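Uncharacterized protein (Shewanella loihica PV-4, PDB 2Q3L) is of unknown function but has a SpoIIAA-like (STAS) fold and may associate with membranes and bind a ligand. Local coordinates at residues 54-60 and 85-91; 5-11 and 24-30. All coordinates share one frame; numbering follows the deposited sequence.

Contact 1 of 2, residues 54-60 and 85-91; sequences IVALIDI and FKRVAII
L57 meets I91 on the face of the sheet that also carries V55, R87, A89 and D59. From CB, L57 places CG anti to its backbone N (chi1 179°), and CG comes to 3.7 Å from I91 CD1. Its branch CD1 presses against the same methyl, L57 CD1 to I91 CD1 measuring 3.3 Å, tighter than normal carbon contact, whereas L57 CD2 stands 3.9 Å from I91 CD1. With an alanine here, both branches that meet I91 CD1 would be gone, which would probably leave a gap beside that methyl and cost the contact with L122 of helix 118-125. The backbones beneath are parallel, 13° apart in direction, as expected of the beta-alpha-beta unit in which helix 68-81 connects strands 54-66 and 85-91 of the SpoIIAA-like sheet. Their straightest bond, I91 N to I58 O, has an angle of 174° at the hydrogen. Between I54 and V55 the register slips by one residue, a beta bulge with K86 as the extra residue: K86 N donates to I54 O, and A56 N donates to R87 O. On the other face I54 CB sits over the F85 ring, 4.3 Å from its centroid, while A56 CB lies at the ring edge, 3.7 Å from F85 CE2. Farther along, I58 CD1 touches V88 CG1 at 3.7 Å. V55 CG1 covers one face of the R87 guanidinium, whose NE is held by L125 O.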
loop_
_atom_site.group_PDB
_atom_site.type_symbol
_atom_site.label_atom_id
_atom_site.label_comp_id
_atom_site.label_asym_id
_atom_site.label_seq_id
_atom_site.Cartn_x
_atom_site.Cartn_y
_atom_site.Cartn_z
ATOM N N ILE A 54 29.658 3.234 -0.096
ATOM C CA ILE A 54 28.684 3.386 0.933
ATOM C C ILE A 54 28.500 2.138 1.765
ATOM O O ILE A 54 28.491 1.016 1.256
ATOM C CB ILE A 54 27.357 3.813 0.294
ATOM C CG1 ILE A 54 27.616 5.055 -0.538
ATOM C CG2 ILE A 54 26.273 4.042 1.356
ATOM C CD1 ILE A 54 26.445 5.489 -1.284
ATOM N N VAL A 55 28.332 2.348 3.060
ATOM C CA VAL A 55 28.015 1.257 3.931
ATOM C C VAL A 55 26.685 1.605 4.568
ATOM O O VAL A 55 26.496 2.713 5.013
ATOM C CB VAL A 55 29.148 0.946 4.964
ATOM C CG1 VAL A 55 30.453 0.637 4.222
ATOM C CG2 VAL A 55 29.369 2.070 5.991
ATOM N N ALA A 56 25.756 0.663 4.598
ATOM C CA ALA A 56 24.436 0.890 5.220
ATOM C C ALA A 56 23.996 -0.173 6.232
ATOM O O ALA A 56 24.469 -1.324 6.211
ATOM C CB ALA A 56 23.366 0.984 4.123
ATOM N N LEU A 57 23.115 0.251 7.127
ATOM C CA LEU A 57 22.436 -0.609 8.083
ATOM C C LEU A 57 20.948 -0.524 7.795
ATOM O O LEU A 57 20.412 0.581 7.646
ATOM C CB LEU A 57 22.708 -0.157 9.525
ATOM C CG LEU A 57 22.056 -0.936 10.701
ATOM C CD1 LEU A 57 22.877 -0.925 11.921
ATOM C CD2 LEU A 57 20.706 -0.377 11.040
ATOM N N ILE A 58 20.270 -1.672 7.741
ATOM C CA ILE A 58 18.810 -1.711 7.501
ATOM C C ILE A 58 18.225 -2.570 8.606
ATOM O O ILE A 58 18.537 -3.761 8.689
ATOM C CB ILE A 58 18.430 -2.308 6.126
ATOM C CG1 ILE A 58 19.253 -1.659 5.008
ATOM C CG2 ILE A 58 16.917 -2.172 5.856
ATOM C CD1 ILE A 58 18.997 -2.231 3.673
ATOM N N ASP A 59 17.463 -1.923 9.492
ATOM C CA ASP A 59 16.794 -2.579 10.615
ATOM C C ASP A 59 15.402 -2.985 10.087
ATOM O O ASP A 59 14.566 -2.142 9.710
ATOM C CB ASP A 59 16.758 -1.633 11.836
ATOM C CG ASP A 59 15.961 -2.199 13.034
ATOM O OD1 ASP A 59 15.171 -3.144 12.872
ATOM O OD2 ASP A 59 16.088 -1.653 14.149
ATOM N N ILE A 60 15.219 -4.295 9.979
ATOM C CA ILE A 60 13.960 -4.879 9.577
ATOM C C ILE A 60 13.288 -5.618 10.741
ATOM O O ILE A 60 12.388 -6.423 10.504
ATOM C CB ILE A 60 14.128 -5.838 8.348
ATOM C CG1 ILE A 60 14.999 -7.065 8.678
ATOM C CG2 ILE A 60 14.726 -5.065 7.167
ATOM C CD1 ILE A 60 15.097 -8.059 7.499
ATOM N N PHE A 85 26.926 0.707 -2.964
ATOM C CA PHE A 85 27.058 0.135 -1.603
ATOM C C PHE A 85 28.042 -1.023 -1.598
ATOM O O PHE A 85 27.837 -1.996 -2.358
ATOM C CB PHE A 85 25.710 -0.406 -1.135
ATOM C CG PHE A 85 24.704 0.658 -0.918
ATOM C CD1 PHE A 85 24.102 1.263 -1.970
ATOM C CD2 PHE A 85 24.381 1.079 0.357
ATOM C CE1 PHE A 85 23.195 2.288 -1.775
ATOM C CE2 PHE A 85 23.460 2.085 0.544
ATOM C CZ PHE A 85 22.896 2.691 -0.526
ATOM N N LYS A 86 29.099 -0.930 -0.765
ATOM C CA LYS A 86 30.056 -2.038 -0.612
ATOM C C LYS A 86 29.623 -3.022 0.446
ATOM O O LYS A 86 29.890 -4.203 0.312
ATOM C CB LYS A 86 31.481 -1.579 -0.294
ATOM C CG LYS A 86 31.666 -0.695 0.881
ATOM C CD LYS A 86 33.155 -0.305 0.938
ATOM C CE LYS A 86 33.396 0.765 1.950
ATOM N NZ LYS A 86 34.861 1.081 1.995
ATOM N N ARG A 87 29.008 -2.535 1.531
ATOM C CA ARG A 87 28.503 -3.420 2.582
ATOM C C ARG A 87 27.173 -2.963 3.078
ATOM O O ARG A 87 26.951 -1.779 3.250
ATOM C CB ARG A 87 29.452 -3.529 3.794
ATOM C CG ARG A 87 30.810 -4.112 3.491
ATOM C CD ARG A 87 31.612 -4.367 4.803
ATOM N NE ARG A 87 32.099 -3.102 5.359
ATOM C CZ ARG A 87 33.198 -2.469 4.931
ATOM N NH1 ARG A 87 33.922 -2.983 3.954
ATOM N NH2 ARG A 87 33.582 -1.312 5.476
ATOM N N VAL A 88 26.307 -3.937 3.328
ATOM C CA VAL A 88 25.008 -3.715 3.926
ATOM C C VAL A 88 24.754 -4.724 5.072
ATOM O O VAL A 88 24.734 -5.946 4.886
ATOM C CB VAL A 88 23.879 -3.780 2.879
ATOM C CG1 VAL A 88 22.562 -3.323 3.497
ATOM C CG2 VAL A 88 24.232 -2.887 1.700
ATOM N N ALA A 89 24.551 -4.181 6.259
ATOM C CA ALA A 89 24.230 -4.968 7.449
ATOM C C ALA A 89 22.722 -5.019 7.618
ATOM O O ALA A 89 22.108 -3.990 7.693
ATOM C CB ALA A 89 24.823 -4.318 8.678
ATOM N N ILE A 90 22.150 -6.220 7.706
ATOM C CA ILE A 90 20.745 -6.370 7.977
ATOM C C ILE A 90 20.534 -6.765 9.429
ATOM O O ILE A 90 21.090 -7.720 9.878
ATOM C CB ILE A 90 20.123 -7.454 7.106
ATOM C CG1 ILE A 90 20.416 -7.174 5.616
ATOM C CG2 ILE A 90 18.635 -7.548 7.359
ATOM C CD1 ILE A 90 19.923 -5.874 5.127
ATOM N N ILE A 91 19.700 -6.027 10.139
ATOM C CA ILE A 91 19.393 -6.301 11.530
ATOM C C ILE A 91 17.977 -6.818 11.620
ATOM O O ILE A 91 17.038 -6.118 11.279
ATOM C CB ILE A 91 19.568 -5.050 12.390
ATOM C CG1 ILE A 91 21.033 -4.647 12.329
ATOM C CG2 ILE A 91 19.166 -5.314 13.857
ATOM C CD1 ILE A 91 21.404 -3.564 13.265
#

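Contact 2 of 2, residues 5-11 and 24-30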
loop_
_atom_site.group_PDB
_atom_site.type_symbol
_atom_site.label_atom_id
_atom_site.label_comp_id
_atom_site.label_asym_id
_atom_site.label_seq_id
_atom_site.Cartn_x
_atom_site.Cartn_y
_atom_site.Cartn_z
ATOM N N ASN A 5 -2.864 0.609 10.614
ATOM C CA ASN A 5 -1.546 0.040 10.859
ATOM C C ASN A 5 -0.369 1.018 10.681
ATOM O O ASN A 5 -0.345 1.812 9.745
ATOM C CB ASN A 5 -1.331 -1.211 9.963
ATOM C CG ASN A 5 -1.566 -0.947 8.383
ATOM O OD1 ASN A 5 -2.689 -0.614 7.937
ATOM N ND2 ASN A 5 -0.506 -1.194 7.565
ATOM N N LEU A 6 0.590 0.968 11.596
ATOM C CA LEU A 6 1.768 1.836 11.538
ATOM C C LEU A 6 2.778 1.291 10.539
ATOM O O LEU A 6 3.152 0.112 10.606
ATOM C CB LEU A 6 2.491 1.884 12.884
ATOM C CG LEU A 6 3.740 2.777 12.876
ATOM C CD1 LEU A 6 3.331 4.237 12.998
ATOM C CD2 LEU A 6 4.668 2.409 13.976
ATOM N N HIS A 7 3.288 2.161 9.679
ATOM C CA HIS A 7 4.308 1.734 8.711
ATOM C C HIS A 7 5.151 2.894 8.271
ATOM O O HIS A 7 4.785 4.043 8.477
ATOM C CB HIS A 7 3.642 1.074 7.494
ATOM C CG HIS A 7 2.712 1.991 6.769
ATOM N ND1 HIS A 7 3.083 2.682 5.624
ATOM C CD2 HIS A 7 1.443 2.364 7.044
ATOM C CE1 HIS A 7 2.063 3.421 5.219
ATOM N NE2 HIS A 7 1.061 3.258 6.072
ATOM N N GLY A 8 6.298 2.585 7.700
ATOM C CA GLY A 8 7.171 3.588 7.127
ATOM C C GLY A 8 8.620 3.184 7.042
ATOM O O GLY A 8 9.024 2.135 7.528
ATOM N N ILE A 9 9.402 4.055 6.427
ATOM C CA ILE A 9 10.848 3.895 6.375
ATOM C C ILE A 9 11.438 5.144 6.962
ATOM O O ILE A 9 11.082 6.237 6.551
ATOM C CB ILE A 9 11.386 3.727 4.953
ATOM C CG1 ILE A 9 10.571 2.677 4.201
ATOM C CG2 ILE A 9 12.835 3.365 4.977
ATOM C CD1 ILE A 9 10.925 2.533 2.726
ATOM N N ALA A 10 12.286 4.972 7.982
ATOM C CA ALA A 10 13.067 6.058 8.551
ATOM C C ALA A 10 14.428 5.928 7.875
ATOM O O ALA A 10 14.946 4.825 7.789
ATOM C CB ALA A 10 13.251 5.880 10.078
ATOM N N ILE A 11 14.970 7.040 7.388
ATOM C CA ILE A 11 16.305 7.086 6.794
ATOM C C ILE A 11 17.120 8.190 7.473
ATOM O O ILE A 11 16.616 9.288 7.723
ATOM C CB ILE A 11 16.285 7.275 5.256
ATOM C CG1 ILE A 11 17.695 7.228 4.683
ATOM C CG2 ILE A 11 15.600 8.561 4.821
ATOM C CD1 ILE A 11 17.717 7.113 3.199
ATOM N N PHE A 24 18.689 2.816 7.824
ATOM C CA PHE A 24 17.289 2.665 7.476
ATOM C C PHE A 24 16.631 1.845 8.551
ATOM O O PHE A 24 17.244 0.957 9.159
ATOM C CB PHE A 24 17.105 1.866 6.188
ATOM C CG PHE A 24 17.799 2.441 4.998
ATOM C CD1 PHE A 24 19.126 2.186 4.787
ATOM C CD2 PHE A 24 17.088 3.188 4.058
ATOM C CE1 PHE A 24 19.763 2.702 3.686
ATOM C CE2 PHE A 24 17.711 3.706 2.938
ATOM C CZ PHE A 24 19.052 3.463 2.756
ATOM N N LYS A 25 15.355 2.116 8.756
ATOM C CA LYS A 25 14.547 1.327 9.650
ATOM C C LYS A 25 13.196 1.228 8.974
ATOM O O LYS A 25 12.491 2.230 8.827
ATOM C CB LYS A 25 14.415 1.907 11.059
ATOM C CG LYS A 25 13.602 0.951 11.923
ATOM C CD LYS A 25 13.314 1.423 13.295
ATOM C CE LYS A 25 12.633 0.252 14.047
ATOM N NZ LYS A 25 12.294 0.616 15.392
ATOM N N ALA A 26 12.860 0.006 8.575
ATOM C CA ALA A 26 11.645 -0.306 7.854
ATOM C C ALA A 26 10.626 -0.913 8.830
ATOM O O ALA A 26 10.902 -1.914 9.504
ATOM C CB ALA A 26 11.963 -1.261 6.762
ATOM N N VAL A 27 9.447 -0.293 8.890
ATOM C CA VAL A 27 8.419 -0.687 9.848
ATOM C C VAL A 27 7.063 -0.970 9.216
ATOM O O VAL A 27 6.575 -0.211 8.402
ATOM C CB VAL A 27 8.213 0.445 10.872
ATOM C CG1 VAL A 27 7.135 0.069 11.871
ATOM C CG2 VAL A 27 9.537 0.768 11.572
ATOM N N GLY A 28 6.450 -2.066 9.623
ATOM C CA GLY A 28 5.104 -2.417 9.171
ATOM C C GLY A 28 5.066 -2.893 7.745
ATOM O O GLY A 28 5.994 -3.535 7.296
ATOM N N LYS A 29 3.975 -2.562 7.047
ATOM C CA LYS A 29 3.746 -2.963 5.661
ATOM C C LYS A 29 4.012 -1.736 4.789
ATOM O O LYS A 29 3.246 -0.792 4.776
ATOM C CB LYS A 29 2.305 -3.476 5.529
ATOM C CG LYS A 29 1.907 -3.954 4.122
ATOM C CD LYS A 29 2.667 -5.158 3.639
ATOM C CE LYS A 29 1.859 -5.903 2.574
ATOM N NZ LYS A 29 2.665 -6.882 1.827
ATOM N N LEU A 30 5.128 -1.774 4.061
ATOM C CA LEU A 30 5.608 -0.644 3.276
ATOM C C LEU A 30 4.769 -0.458 2.027
ATOM O O LEU A 30 4.347 -1.447 1.404
ATOM C CB LEU A 30 7.080 -0.848 2.882
ATOM C CG LEU A 30 8.031 -1.159 4.045
ATOM C CD1 LEU A 30 9.490 -1.162 3.505
ATOM C CD2 LEU A 30 7.938 -0.164 5.153
HETATM O O HOH W 1 1.853 -1.935 8.854
HETATM O O HOH W 2 0.400 -0.293 4.888
#
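A beta hairpin, strands 7-16 and 19-30, brings G8 against V27 and A10 against K25, the two hydrogen-bonded pairs of this antiparallel contact. The strand segments run 176° apart, and each pair is closed by two backbone bonds, the straightest being A10 N to K25 O with 171° at the hydrogen. In the non-hydrogen-bonded pair I11 and F24 the side chains lie alongside each other, pointing the same way. I11 holds CG1 anti to its backbone N (chi1 -176°), carrying CD1 to 3.4 Å from F24 CE2, an oblique approach to the ring. I9 CG2 instead lies near the plane of that ring, at its edge, while the side chains of I9 and L30 cross at about a right angle, I9 CG1 4.0 Å from L30 CD2. Helix 32-45 packs on the face that carries I9 and I11, with Y35 and M38 on I9 and L41 on I11; Y35 also touches L30, beyond the corner at G28 and K29. The sheet continues across the dimer: H7 and G8 pair antiparallel with a strand of the second subunit, whose N5 OD1 accepts from H7 NE2; N5 OD1 in turn is hydrogen-bonded to H7 NE2 of that subunit. H7 ND1 is hydrogen-bonded to D34 OD2. At the corner, G28 CA comes to 3.5 Å from L6 O; a CB on G28 would fall 2.1 Å from that oxygen, and the positive phi also favours glycine. Two waters accept from N5 ND2: one, 2.8 Å from it, also accepts from K29 N and donates to L6 O; the other donates to K29 O.

Contacts 1 and 2 have centres about 16 Å apart in one mixed sheet of strand order 7-16, 19-30, 54-66, 85-91, 111-115. Contact 2 closes before contact 1 opens along the chain: the antiparallel hairpin comes first, then helix 32-45 leads into the parallel beta-alpha-beta unit. They meet where strands 19-30 and 54-66 are neighbours. There L57 O and F24 N lie 2.8 Å apart and D59 N and F24 O 2.9 Å, both probable hydrogen bonds, and I58 CG1 packs on F24 CD1. The centre of contact 1 lies about 6 Å from that of the chain, that of contact 2 about 11 Å; the latter includes the outermost strand 7-16, through which the sheet runs on into the second subunit.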